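Local coordinates for Glp_546_48378_50642 (Giardia intestinalis, PDB 2QVW), which cleaves double-stranded RNA in the RNA interference pathway, releasing small interfering RNAs of 21 to 23 base pairs that direct destruction of matching transcripts, at residues F347-R352 with G538-S543; L354-D359 with T489-R494; E501-W506 with T533-G538; G545-Q550 with P560-V565. All coordinates share one frame; numbering follows the deposited sequence.

How the contacts relate
The chain first enters the cluster on helix 330-356 of the first RNase III domain, which supplies residues 347-352 to contact 1 and, with the loop that follows it, 354-359 to contact 2. Contact 2 closes its loop at helix 486-497. Helix 500-516 then opens contact 3, closed by helix 528-542, and this helix, sharing G538, goes on to close contact 1. Contacts 2 and 3 therefore lie in series inside the long loop of contact 1. Contact 4 follows as a small strand pair directly after helix 528-542. It abuts contact 2, where P358 meets Y547, and reaches R352 of contact 1 through V565.

Contact 1. Residues F347-R352 with G538-S543; sequences FIVTAR and GLWLGS
W540 lays its indole against R352, whose CB sits over one face of the six-membered ring, 3.5 Å from the centroid, in a CH-pi contact. The far corner of the same ring, CH2, comes to 4.2 Å from V349 CA, so the indole packs against the helix backbone as well as against the arginine stem. W540 also gives its carbonyl to this partner: R352 NH1 donates to W540 O over 2.8 Å. Bends at chi2 (-65°) and chi3 (89°) swing the arginine chain off the indole toward the carbonyl oxygens of W540 and S543 and leave the guanidinium almost perpendicular to the ring, the planes 88° apart. At L541 the backbone runs beside the arginine, with CA 3.7 Å from R352 CD. S543, where the chain has left the helix, supplies the second acceptor. R352 NH1 reaches S543 O at 3.2 Å, in the carbonyl plane and on a lone pair, and R352 NH2 adds a weak bond to the same oxygen. The serine is itself tied back, its N and its OG (3.1 Å) both donating to L539 O. Two nearly perpendicular helices are joined in this way, with an arginine from helix 330-356 of the RNase III domain bonding to W540 O in helix 528-542 and to S543 O just after it, while F347, T350 and A351 pack on helix 648-669, which carries the manganese ligand E651.

Contact 2. Residues L354-D359 with T489-R494; sequences LCLFPD and TMFLER
The carbonyl oxygen of L356, close to the C-terminal end of helix 330-356, lies in the crook of R494. The arginine passes its CG and CD at 3.6 Å from L356 O and brings NH1 to 3.5 Å from the same oxygen, without making a hydrogen bond. With CG anti to the backbone N (chi1 -179°) and the chain bent at chi2 and chi3, R494 leans along the helix end, and P358 CD lies loosely over one face of its guanidinium, toward the rim. Next in the chain after L356, F357, the first residue to leave helical geometry, points its ring edge at the other helix: CE1 lies 3.3 Å from M490 O, near the ring plane, and CZ lies 3.8 Å from M490 CB. The methionine chain then folds over the ring, placing M490 SD 5.0 Å from the centroid of the F357 ring and 22° off the normal, a rather distant Met-aromatic contact. The opposite face of the ring is covered by L356 CG, so F357 is held between leucine and methionine. L356 reaches past it with CD1 to the edge of the F491 ring, 4.2 Å from CE1, the two side chains crossing at about a right angle. F491 in turn packs on A536 and L539 of helix 528-542, while P358 and D359 belong to a manganese site. The junction is thus held mainly by apolar and aromatic packing, and the arginine charge probably offers electrostatic balance to the carbonyls at the helix end without a directed bond.

Contact 3. Residues E501-W506 with T533-G538; sequences EDMLDW and THLARG
Helices 501-506 and 533-538 pass each other at 82° with their axes 9.1 Å apart, and come closest at W506 and G538, whose CA atoms are 4.9 Å from each other. Here the G538 backbone also nears the indole, and W506 CE3 comes to 3.7 Å from G538 O. One turn earlier on the same helix, L535 extends a single methyl into the angle between the chains: CD2 stands 3.3 Å from M503 O and 3.9 Å from W506 CB. The leucine has CG beside its own backbone N (chi1 -67°), and a chi2 near 180° sets CD1 anti to CA and leaves CD2 as the branch facing M503 and W506. This is near-orthogonal helix packing within the all-helical region that, in Giardia Dicer, probably bridges the two RNase III domains. M503 adds its CB, 4.5 Å from L535 CD2, while the rest of its side chain turns off toward F467 and V471 of helix 464-473. W506 also touches K593 of helix 591-602. Further along helix 500-516, Y507 touches L535 and also meets the ring of H534, with their planes nearly perpendicular.

Contact 4. Residues G545-Q550 with P560-V565; sequences GFYVEQ and PPTIPV
F546 places CG between its backbone N and carbonyl carbon (chi1 51°) and turns its ring by chi2 89°, which carries the phenyl over I563 of the facing strand. The two belong to a small antiparallel beta hairpin of strands 545-547 and 562-564, whose connection is not modelled over residues 551-559. F546 and I563 form its hydrogen-bonded pair: F546 N donates to I563 O at 2.9 Å, though the position of that oxygen is less certain, and I563 N returns a weak, bent bond to F546 O. G545 and P564 make the adjoining non-hydrogen-bonded pair. I563 CB lies over one face of the phenyl, 4.1 Å from its centroid, in a CH-pi contact displaced toward the rim. V565, just past the strand, brings CG2 to the ring edge, 3.8 Å from F546 CE2. The side of the hairpin bearing F546 and I563 is buried, for F546 also packs on L354 of helix 330-356 and on K649 of helix 648-669. T562 and P564 instead lean on L597 of helix 591-602. A probable backbone hydrogen bond between Y547 N and P358 O extends the attachment to the loop just after helix 330-356, and Y547 O accepts a hydrogen bond from K649 NZ. Past the strand, V548 crosses I563 at about a right angle: CG1 meets I563 CD1 at 3.7 Å, and CG2 touches the same methyl while resting 3.7 Å from P561 O.

Contact 1. Residues F347-R352 with G538-S543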
loop_
_atom_site.group_PDB
_atom_site.type_symbol
_atom_site.label_atom_id
_atom_site.label_comp_id
_atom_site.label_asym_id
_atom_site.label_seq_id
_atom_site.Cartn_x
_atom_site.Cartn_y
_atom_site.Cartn_z
ATOM N N PHE A 347 -10.231 15.269 -7.033
ATOM C CA PHE A 347 -11.568 14.957 -7.526
ATOM C C PHE A 347 -12.634 15.016 -6.437
ATOM O O PHE A 347 -13.724 15.544 -6.656
ATOM C CB PHE A 347 -11.600 13.574 -8.170
ATOM C CG PHE A 347 -12.983 13.065 -8.405
ATOM C CD1 PHE A 347 -13.906 13.843 -9.080
ATOM C CD2 PHE A 347 -13.376 11.828 -7.917
ATOM C CE1 PHE A 347 -15.209 13.396 -9.263
ATOM C CE2 PHE A 347 -14.672 11.367 -8.092
ATOM C CZ PHE A 347 -15.592 12.151 -8.763
ATOM N N ILE A 348 -12.328 14.455 -5.273
ATOM C CA ILE A 348 -13.266 14.455 -4.160
ATOM C C ILE A 348 -13.644 15.893 -3.863
ATOM O O ILE A 348 -14.817 16.264 -3.874
ATOM C CB ILE A 348 -12.631 13.844 -2.877
ATOM C CG1 ILE A 348 -12.187 12.395 -3.132
ATOM C CG2 ILE A 348 -13.627 13.921 -1.714
ATOM C CD1 ILE A 348 -13.317 11.400 -3.241
ATOM N N VAL A 349 -12.627 16.702 -3.605
ATOM C CA VAL A 349 -12.819 18.105 -3.280
ATOM C C VAL A 349 -13.657 18.846 -4.303
ATOM O O VAL A 349 -14.567 19.583 -3.937
ATOM C CB VAL A 349 -11.459 18.819 -3.119
ATOM C CG1 VAL A 349 -11.667 20.302 -2.807
ATOM C CG2 VAL A 349 -10.676 18.168 -1.997
ATOM N N THR A 350 -13.348 18.654 -5.580
ATOM C CA THR A 350 -14.090 19.310 -6.649
ATOM C C THR A 350 -15.568 18.944 -6.592
ATOM O O THR A 350 -16.445 19.803 -6.727
ATOM C CB THR A 350 -13.569 18.898 -8.016
ATOM O OG1 THR A 350 -12.176 19.223 -8.118
ATOM C CG2 THR A 350 -14.348 19.620 -9.108
ATOM N N ALA A 351 -15.839 17.661 -6.392
ATOM C CA ALA A 351 -17.201 17.168 -6.315
ATOM C C ALA A 351 -17.946 17.701 -5.104
ATOM O O ALA A 351 -19.001 18.309 -5.247
ATOM C CB ALA A 351 -17.191 15.648 -6.287
ATOM N N ARG A 352 -17.392 17.474 -3.915
ATOM C CA ARG A 352 -18.025 17.908 -2.673
ATOM C C ARG A 352 -18.202 19.419 -2.516
ATOM O O ARG A 352 -19.152 19.861 -1.874
ATOM C CB ARG A 352 -17.260 17.334 -1.483
ATOM C CG ARG A 352 -17.486 15.848 -1.281
ATOM C CD ARG A 352 -18.938 15.576 -0.915
ATOM N NE ARG A 352 -19.806 15.358 -2.067
ATOM C CZ ARG A 352 -21.125 15.552 -2.061
ATOM N NH1 ARG A 352 -21.732 15.982 -0.967
ATOM N NH2 ARG A 352 -21.846 15.302 -3.146
ATOM N N GLY A 538 -21.412 16.698 7.796
ATOM C CA GLY A 538 -22.693 16.353 7.208
ATOM C C GLY A 538 -23.033 17.112 5.942
ATOM O O GLY A 538 -23.514 16.525 4.988
ATOM N N LEU A 539 -22.808 18.416 5.927
ATOM C CA LEU A 539 -23.093 19.199 4.733
ATOM C C LEU A 539 -22.073 18.925 3.642
ATOM O O LEU A 539 -22.378 19.047 2.452
ATOM C CB LEU A 539 -23.076 20.686 5.053
ATOM C CG LEU A 539 -24.415 21.266 5.479
ATOM C CD1 LEU A 539 -24.227 22.681 5.974
ATOM C CD2 LEU A 539 -25.370 21.217 4.294
ATOM N N TRP A 540 -20.857 18.569 4.059
ATOM C CA TRP A 540 -19.773 18.265 3.135
ATOM C C TRP A 540 -20.190 17.084 2.285
ATOM O O TRP A 540 -20.343 17.217 1.069
ATOM C CB TRP A 540 -18.490 17.958 3.918
ATOM C CG TRP A 540 -17.327 17.480 3.085
ATOM C CD1 TRP A 540 -16.852 16.200 3.010
ATOM C CD2 TRP A 540 -16.498 18.265 2.205
ATOM N NE1 TRP A 540 -15.784 16.133 2.142
ATOM C CE2 TRP A 540 -15.545 17.383 1.633
ATOM C CE3 TRP A 540 -16.467 19.623 1.844
ATOM C CZ2 TRP A 540 -14.568 17.816 0.719
ATOM C CZ3 TRP A 540 -15.491 20.055 0.934
ATOM C CH2 TRP A 540 -14.558 19.151 0.384
ATOM N N LEU A 541 -20.413 15.942 2.928
ATOM C CA LEU A 541 -20.809 14.743 2.200
ATOM C C LEU A 541 -22.306 14.574 2.055
ATOM O O LEU A 541 -22.774 13.549 1.570
ATOM C CB LEU A 541 -20.243 13.494 2.872
ATOM C CG LEU A 541 -19.303 13.604 4.077
ATOM C CD1 LEU A 541 -20.099 13.834 5.347
ATOM C CD2 LEU A 541 -18.525 12.308 4.196
ATOM N N GLY A 542 -23.060 15.587 2.453
ATOM C CA GLY A 542 -24.506 15.488 2.366
ATOM C C GLY A 542 -25.180 16.192 1.203
ATOM O O GLY A 542 -26.074 15.617 0.579
ATOM N N SER A 543 -24.763 17.421 0.911
ATOM C CA SER A 543 -25.373 18.186 -0.164
ATOM C C SER A 543 -25.616 17.377 -1.444
ATOM O O SER A 543 -24.721 16.692 -1.970
ATOM C CB SER A 543 -24.536 19.434 -0.450
ATOM O OG SER A 543 -24.552 20.286 0.692
#

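Contact 2. Residues L354-D359 with T489-R494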
loop_
_atom_site.group_PDB
_atom_site.type_symbol
_atom_site.label_atom_id
_atom_site.label_comp_id
_atom_site.label_asym_id
_atom_site.label_seq_id
_atom_site.Cartn_x
_atom_site.Cartn_y
_atom_site.Cartn_z
ATOM N N LEU A 354 -18.673 21.505 -5.094
ATOM C CA LEU A 354 -19.720 21.853 -6.046
ATOM C C LEU A 354 -21.059 21.820 -5.325
ATOM O O LEU A 354 -21.866 22.734 -5.462
ATOM C CB LEU A 354 -19.740 20.845 -7.194
ATOM C CG LEU A 354 -19.371 21.285 -8.621
ATOM C CD1 LEU A 354 -18.040 21.987 -8.620
ATOM C CD2 LEU A 354 -19.314 20.066 -9.537
ATOM N N CYS A 355 -21.283 20.754 -4.559
ATOM C CA CYS A 355 -22.510 20.576 -3.802
ATOM C C CYS A 355 -22.574 21.445 -2.556
ATOM O O CYS A 355 -23.651 21.880 -2.151
ATOM C CB CYS A 355 -22.671 19.114 -3.396
ATOM S SG CYS A 355 -23.046 18.007 -4.758
ATOM N N LEU A 356 -21.432 21.704 -1.937
ATOM C CA LEU A 356 -21.430 22.522 -0.732
ATOM C C LEU A 356 -21.709 23.983 -1.059
ATOM O O LEU A 356 -22.224 24.726 -0.229
ATOM C CB LEU A 356 -20.092 22.405 -0.017
ATOM C CG LEU A 356 -19.975 23.183 1.289
ATOM C CD1 LEU A 356 -21.116 22.812 2.231
ATOM C CD2 LEU A 356 -18.634 22.873 1.926
ATOM N N PHE A 357 -21.349 24.383 -2.274
ATOM C CA PHE A 357 -21.556 25.746 -2.766
ATOM C C PHE A 357 -22.127 25.621 -4.188
ATOM O O PHE A 357 -21.460 25.967 -5.176
ATOM C CB PHE A 357 -20.225 26.500 -2.806
ATOM C CG PHE A 357 -19.528 26.581 -1.481
ATOM C CD1 PHE A 357 -20.004 27.421 -0.483
ATOM C CD2 PHE A 357 -18.378 25.840 -1.242
ATOM C CE1 PHE A 357 -19.340 27.523 0.734
ATOM C CE2 PHE A 357 -17.712 25.938 -0.030
ATOM C CZ PHE A 357 -18.192 26.777 0.955
ATOM N N PRO A 358 -23.375 25.124 -4.299
ATOM C CA PRO A 358 -24.078 24.925 -5.568
ATOM C C PRO A 358 -24.257 26.182 -6.397
ATOM O O PRO A 358 -24.530 26.115 -7.599
ATOM C CB PRO A 358 -25.405 24.334 -5.121
ATOM C CG PRO A 358 -25.634 25.036 -3.841
ATOM C CD PRO A 358 -24.297 24.903 -3.172
ATOM N N ASP A 359 -24.105 27.325 -5.744
ATOM C CA ASP A 359 -24.248 28.617 -6.403
ATOM C C ASP A 359 -22.917 29.272 -6.767
ATOM O O ASP A 359 -22.879 30.197 -7.582
ATOM C CB ASP A 359 -25.050 29.568 -5.512
ATOM C CG ASP A 359 -24.875 31.018 -5.907
ATOM O OD1 ASP A 359 -23.819 31.601 -5.563
ATOM O OD2 ASP A 359 -25.788 31.561 -6.573
ATOM N N THR A 489 -15.029 30.593 6.373
ATOM C CA THR A 489 -15.827 31.802 6.253
ATOM C C THR A 489 -16.953 31.538 5.273
ATOM O O THR A 489 -18.123 31.783 5.566
ATOM C CB THR A 489 -14.989 32.962 5.712
ATOM O OG1 THR A 489 -13.965 33.287 6.652
ATOM C CG2 THR A 489 -15.853 34.173 5.482
ATOM N N MET A 490 -16.577 31.039 4.101
ATOM C CA MET A 490 -17.528 30.725 3.047
ATOM C C MET A 490 -18.539 29.701 3.529
ATOM O O MET A 490 -19.704 29.714 3.124
ATOM C CB MET A 490 -16.786 30.184 1.824
ATOM C CG MET A 490 -16.148 31.260 0.975
ATOM S SD MET A 490 -16.938 31.313 -0.629
ATOM C CE MET A 490 -18.655 31.587 -0.151
ATOM N N PHE A 491 -18.086 28.813 4.399
ATOM C CA PHE A 491 -18.960 27.788 4.913
ATOM C C PHE A 491 -20.115 28.402 5.683
ATOM O O PHE A 491 -21.279 28.207 5.324
ATOM C CB PHE A 491 -18.173 26.835 5.810
ATOM C CG PHE A 491 -19.012 25.765 6.435
ATOM C CD1 PHE A 491 -19.792 24.919 5.647
ATOM C CD2 PHE A 491 -19.040 25.610 7.814
ATOM C CE1 PHE A 491 -20.590 23.937 6.229
ATOM C CE2 PHE A 491 -19.836 24.631 8.403
ATOM C CZ PHE A 491 -20.612 23.795 7.607
ATOM N N LEU A 492 -19.785 29.153 6.734
ATOM C CA LEU A 492 -20.791 29.791 7.582
ATOM C C LEU A 492 -21.792 30.571 6.761
ATOM O O LEU A 492 -22.976 30.587 7.074
ATOM C CB LEU A 492 -20.123 30.715 8.594
ATOM C CG LEU A 492 -19.115 30.054 9.538
ATOM C CD1 LEU A 492 -18.557 31.107 10.486
ATOM C CD2 LEU A 492 -19.779 28.921 10.311
ATOM N N GLU A 493 -21.319 31.211 5.701
ATOM C CA GLU A 493 -22.214 31.973 4.847
ATOM C C GLU A 493 -23.283 31.038 4.289
ATOM O O GLU A 493 -24.468 31.357 4.303
ATOM C CB GLU A 493 -21.447 32.617 3.696
ATOM C CG GLU A 493 -22.141 33.852 3.121
ATOM C CD GLU A 493 -23.631 33.626 2.807
ATOM O OE1 GLU A 493 -23.945 32.744 1.975
ATOM O OE2 GLU A 493 -24.486 34.333 3.399
ATOM N N ARG A 494 -22.868 29.879 3.795
ATOM C CA ARG A 494 -23.823 28.926 3.248
ATOM C C ARG A 494 -24.926 28.629 4.256
ATOM O O ARG A 494 -26.107 28.678 3.929
ATOM C CB ARG A 494 -23.120 27.625 2.870
ATOM C CG ARG A 494 -24.064 26.584 2.277
ATOM C CD ARG A 494 -24.638 27.057 0.954
ATOM N NE ARG A 494 -26.020 26.634 0.745
ATOM C CZ ARG A 494 -26.430 25.370 0.681
ATOM N NH1 ARG A 494 -25.563 24.377 0.811
ATOM N NH2 ARG A 494 -27.714 25.095 0.478
#

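Contact 3. Residues E501-W506 with T533-G538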
loop_
_atom_site.group_PDB
_atom_site.type_symbol
_atom_site.label_atom_id
_atom_site.label_comp_id
_atom_site.label_asym_id
_atom_site.label_seq_id
_atom_site.Cartn_x
_atom_site.Cartn_y
_atom_site.Cartn_z
ATOM N N GLU A 501 -34.771 24.523 10.124
ATOM C CA GLU A 501 -35.389 23.212 10.275
ATOM C C GLU A 501 -34.699 22.107 9.493
ATOM O O GLU A 501 -35.083 20.944 9.601
ATOM C CB GLU A 501 -36.875 23.255 9.895
ATOM C CG GLU A 501 -37.191 23.688 8.472
ATOM C CD GLU A 501 -37.175 25.195 8.304
ATOM O OE1 GLU A 501 -37.295 25.907 9.327
ATOM O OE2 GLU A 501 -37.058 25.668 7.150
ATOM N N ASP A 502 -33.685 22.455 8.707
ATOM C CA ASP A 502 -32.953 21.452 7.936
ATOM C C ASP A 502 -31.614 21.104 8.568
ATOM O O ASP A 502 -31.021 20.072 8.250
ATOM C CB ASP A 502 -32.706 21.922 6.501
ATOM C CG ASP A 502 -33.942 21.805 5.625
ATOM O OD1 ASP A 502 -34.804 20.946 5.925
ATOM O OD2 ASP A 502 -34.042 22.561 4.630
ATOM N N MET A 503 -31.148 21.950 9.479
ATOM C CA MET A 503 -29.865 21.727 10.125
ATOM C C MET A 503 -29.723 20.533 11.086
ATOM O O MET A 503 -28.626 19.975 11.222
ATOM C CB MET A 503 -29.423 23.019 10.811
ATOM C CG MET A 503 -29.012 24.085 9.823
ATOM S SD MET A 503 -28.265 25.517 10.592
ATOM C CE MET A 503 -29.605 26.707 10.489
ATOM N N LEU A 504 -30.807 20.137 11.751
ATOM C CA LEU A 504 -30.727 19.010 12.677
ATOM C C LEU A 504 -30.394 17.712 11.925
ATOM O O LEU A 504 -29.780 16.793 12.485
ATOM C CB LEU A 504 -32.045 18.858 13.450
ATOM C CG LEU A 504 -32.138 17.728 14.487
ATOM C CD1 LEU A 504 -30.990 17.830 15.488
ATOM C CD2 LEU A 504 -33.486 17.794 15.195
ATOM N N ASP A 505 -30.796 17.648 10.656
ATOM C CA ASP A 505 -30.531 16.478 9.835
ATOM C C ASP A 505 -29.052 16.435 9.475
ATOM O O ASP A 505 -28.450 15.363 9.395
ATOM C CB ASP A 505 -31.387 16.524 8.575
ATOM C CG ASP A 505 -32.866 16.509 8.886
ATOM O OD1 ASP A 505 -33.314 15.572 9.580
ATOM O OD2 ASP A 505 -33.582 17.432 8.441
ATOM N N TRP A 506 -28.467 17.611 9.263
ATOM C CA TRP A 506 -27.047 17.723 8.938
ATOM C C TRP A 506 -26.231 17.388 10.174
ATOM O O TRP A 506 -25.156 16.796 10.094
ATOM C CB TRP A 506 -26.715 19.148 8.507
ATOM C CG TRP A 506 -27.390 19.554 7.258
ATOM C CD1 TRP A 506 -28.092 20.693 7.049
ATOM C CD2 TRP A 506 -27.467 18.801 6.050
ATOM N NE1 TRP A 506 -28.614 20.700 5.783
ATOM C CE2 TRP A 506 -28.244 19.547 5.146
ATOM C CE3 TRP A 506 -26.955 17.566 5.641
ATOM C CZ2 TRP A 506 -28.527 19.097 3.853
ATOM C CZ3 TRP A 506 -27.238 17.117 4.354
ATOM C CH2 TRP A 506 -28.018 17.882 3.477
ATOM N N THR A 533 -18.888 21.876 13.512
ATOM C CA THR A 533 -18.149 20.878 12.730
ATOM C C THR A 533 -19.034 19.737 12.234
ATOM O O THR A 533 -18.967 19.368 11.063
ATOM C CB THR A 533 -16.982 20.263 13.535
ATOM O OG1 THR A 533 -16.035 21.278 13.882
ATOM C CG2 THR A 533 -16.284 19.203 12.711
ATOM N N HIS A 534 -19.865 19.192 13.122
ATOM C CA HIS A 534 -20.758 18.089 12.771
ATOM C C HIS A 534 -21.680 18.459 11.633
ATOM O O HIS A 534 -22.157 17.589 10.912
ATOM C CB HIS A 534 -21.593 17.660 13.976
ATOM C CG HIS A 534 -20.791 17.014 15.060
ATOM N ND1 HIS A 534 -20.036 15.882 14.847
ATOM C CD2 HIS A 534 -20.627 17.339 16.364
ATOM C CE1 HIS A 534 -19.442 15.539 15.975
ATOM N NE2 HIS A 534 -19.784 16.407 16.911
ATOM N N LEU A 535 -21.956 19.748 11.495
ATOM C CA LEU A 535 -22.802 20.204 10.410
ATOM C C LEU A 535 -21.921 20.182 9.176
ATOM O O LEU A 535 -22.294 19.628 8.138
ATOM C CB LEU A 535 -23.298 21.628 10.666
ATOM C CG LEU A 535 -24.250 21.847 11.833
ATOM C CD1 LEU A 535 -24.581 23.304 11.904
ATOM C CD2 LEU A 535 -25.513 21.025 11.655
ATOM N N ALA A 536 -20.741 20.784 9.312
ATOM C CA ALA A 536 -19.766 20.860 8.234
ATOM C C ALA A 536 -19.612 19.504 7.576
ATOM O O ALA A 536 -19.855 19.363 6.384
ATOM C CB ALA A 536 -18.432 21.336 8.777
ATOM N N ARG A 537 -19.212 18.509 8.362
ATOM C CA ARG A 537 -19.037 17.148 7.855
ATOM C C ARG A 537 -20.290 16.757 7.078
ATOM O O ARG A 537 -20.241 16.537 5.863
ATOM C CB ARG A 537 -18.831 16.175 9.020
ATOM C CG ARG A 537 -17.673 16.523 9.951
ATOM C CD ARG A 537 -16.378 15.824 9.562
ATOM N NE ARG A 537 -15.282 16.101 10.494
ATOM C CZ ARG A 537 -15.327 15.877 11.804
ATOM N NH1 ARG A 537 -16.420 15.374 12.355
ATOM N NH2 ARG A 537 -14.271 16.145 12.559
ATOM N N GLY A 538 -21.412 16.698 7.796
ATOM C CA GLY A 538 -22.693 16.353 7.208
ATOM C C GLY A 538 -23.033 17.112 5.942
ATOM O O GLY A 538 -23.514 16.525 4.988
#

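Contact 4. Residues G545-Q550 with P560-V565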
loop_
_atom_site.group_PDB
_atom_site.type_symbol
_atom_site.label_atom_id
_atom_site.label_comp_id
_atom_site.label_asym_id
_atom_site.label_seq_id
_atom_site.Cartn_x
_atom_site.Cartn_y
_atom_site.Cartn_z
ATOM N N GLY A 545 -26.789 18.461 -4.819
ATOM C CA GLY A 545 -26.296 18.884 -6.117
ATOM C C GLY A 545 -25.951 20.355 -6.258
ATOM O O GLY A 545 -25.822 21.067 -5.266
ATOM N N PHE A 546 -25.818 20.821 -7.494
ATOM C CA PHE A 546 -25.456 22.208 -7.740
ATOM C C PHE A 546 -26.303 22.843 -8.827
ATOM O O PHE A 546 -27.059 22.155 -9.521
ATOM C CB PHE A 546 -23.985 22.279 -8.133
ATOM C CG PHE A 546 -23.616 21.336 -9.249
ATOM C CD1 PHE A 546 -23.723 21.735 -10.578
ATOM C CD2 PHE A 546 -23.213 20.025 -8.973
ATOM C CE1 PHE A 546 -23.438 20.845 -11.618
ATOM C CE2 PHE A 546 -22.925 19.128 -10.007
ATOM C CZ PHE A 546 -23.039 19.539 -11.328
ATOM N N TYR A 547 -26.170 24.160 -8.976
ATOM C CA TYR A 547 -26.925 24.900 -9.981
ATOM C C TYR A 547 -26.013 25.241 -11.130
ATOM O O TYR A 547 -24.814 25.389 -10.934
ATOM C CB TYR A 547 -27.452 26.219 -9.420
ATOM C CG TYR A 547 -28.030 26.150 -8.038
ATOM C CD1 TYR A 547 -29.122 25.335 -7.752
ATOM C CD2 TYR A 547 -27.479 26.901 -7.008
ATOM C CE1 TYR A 547 -29.648 25.269 -6.471
ATOM C CE2 TYR A 547 -27.998 26.843 -5.724
ATOM C CZ TYR A 547 -29.076 26.027 -5.464
ATOM O OH TYR A 547 -29.568 25.970 -4.186
ATOM N N VAL A 548 -26.590 25.375 -12.320
ATOM C CA VAL A 548 -25.845 25.757 -13.519
ATOM C C VAL A 548 -26.384 27.138 -13.911
ATOM O O VAL A 548 -27.008 27.309 -14.961
ATOM C CB VAL A 548 -26.054 24.744 -14.671
ATOM C CG1 VAL A 548 -25.071 23.601 -14.533
ATOM C CG2 VAL A 548 -27.474 24.196 -14.642
ATOM N N GLU A 549 -26.144 28.101 -13.012
ATOM C CA GLU A 549 -26.579 29.503 -13.104
ATOM C C GLU A 549 -27.024 30.024 -14.471
ATOM O O GLU A 549 -26.593 29.534 -15.517
ATOM C CB GLU A 549 -25.499 30.439 -12.517
ATOM C CG GLU A 549 -24.176 30.581 -13.302
ATOM C CD GLU A 549 -23.112 29.547 -12.928
ATOM O OE1 GLU A 549 -23.246 28.368 -13.322
ATOM O OE2 GLU A 549 -22.136 29.915 -12.237
ATOM N N GLN A 550 -27.897 31.031 -14.446
ATOM C CA GLN A 550 -28.440 31.625 -15.667
ATOM C C GLN A 550 -27.407 32.449 -16.422
ATOM O O GLN A 550 -27.574 32.731 -17.604
ATOM C CB GLN A 550 -29.653 32.502 -15.337
ATOM C CG GLN A 550 -30.659 31.854 -14.388
ATOM C CD GLN A 550 -31.243 30.551 -14.922
ATOM O OE1 GLN A 550 -32.076 29.917 -14.271
ATOM N NE2 GLN A 550 -30.808 30.146 -16.107
ATOM N N PRO A 560 -33.418 24.346 -16.960
ATOM C CA PRO A 560 -32.227 24.686 -16.170
ATOM C C PRO A 560 -32.430 24.571 -14.645
ATOM O O PRO A 560 -32.701 25.571 -13.970
ATOM C CB PRO A 560 -31.920 26.114 -16.620
ATOM C CG PRO A 560 -33.291 26.673 -16.887
ATOM C CD PRO A 560 -33.968 25.539 -17.633
ATOM N N PRO A 561 -32.301 23.343 -14.093
ATOM C CA PRO A 561 -32.457 23.022 -12.668
ATOM C C PRO A 561 -31.153 22.796 -11.876
ATOM O O PRO A 561 -30.096 23.318 -12.218
ATOM C CB PRO A 561 -33.301 21.763 -12.716
ATOM C CG PRO A 561 -32.643 21.025 -13.848
ATOM C CD PRO A 561 -32.400 22.110 -14.903
ATOM N N THR A 562 -31.256 21.994 -10.817
ATOM C CA THR A 562 -30.128 21.677 -9.941
ATOM C C THR A 562 -29.697 20.225 -10.121
ATOM O O THR A 562 -30.433 19.295 -9.779
ATOM C CB THR A 562 -30.503 21.889 -8.462
ATOM O OG1 THR A 562 -30.990 23.226 -8.283
ATOM C CG2 THR A 562 -29.291 21.672 -7.569
ATOM N N ILE A 563 -28.493 20.036 -10.649
ATOM C CA ILE A 563 -27.980 18.694 -10.885
ATOM C C ILE A 563 -27.651 17.929 -9.601
ATOM O O ILE A 563 -26.971 18.445 -8.714
ATOM C CB ILE A 563 -26.710 18.719 -11.752
ATOM C CG1 ILE A 563 -26.976 19.451 -13.065
ATOM C CG2 ILE A 563 -26.280 17.304 -12.064
ATOM C CD1 ILE A 563 -27.079 20.947 -12.920
ATOM N N PRO A 564 -28.143 16.684 -9.487
ATOM C CA PRO A 564 -27.882 15.869 -8.302
ATOM C C PRO A 564 -26.664 14.967 -8.445
ATOM O O PRO A 564 -26.523 14.250 -9.433
ATOM C CB PRO A 564 -29.168 15.066 -8.160
ATOM C CG PRO A 564 -29.528 14.803 -9.566
ATOM C CD PRO A 564 -29.303 16.152 -10.226
ATOM N N VAL A 565 -25.789 15.015 -7.446
ATOM C CA VAL A 565 -24.585 14.190 -7.408
ATOM C C VAL A 565 -24.920 12.953 -6.581
ATOM O O VAL A 565 -25.063 13.028 -5.362
ATOM C CB VAL A 565 -23.422 14.949 -6.747
ATOM C CG1 VAL A 565 -22.258 14.014 -6.502
ATOM C CG2 VAL A 565 -23.003 16.110 -7.634
#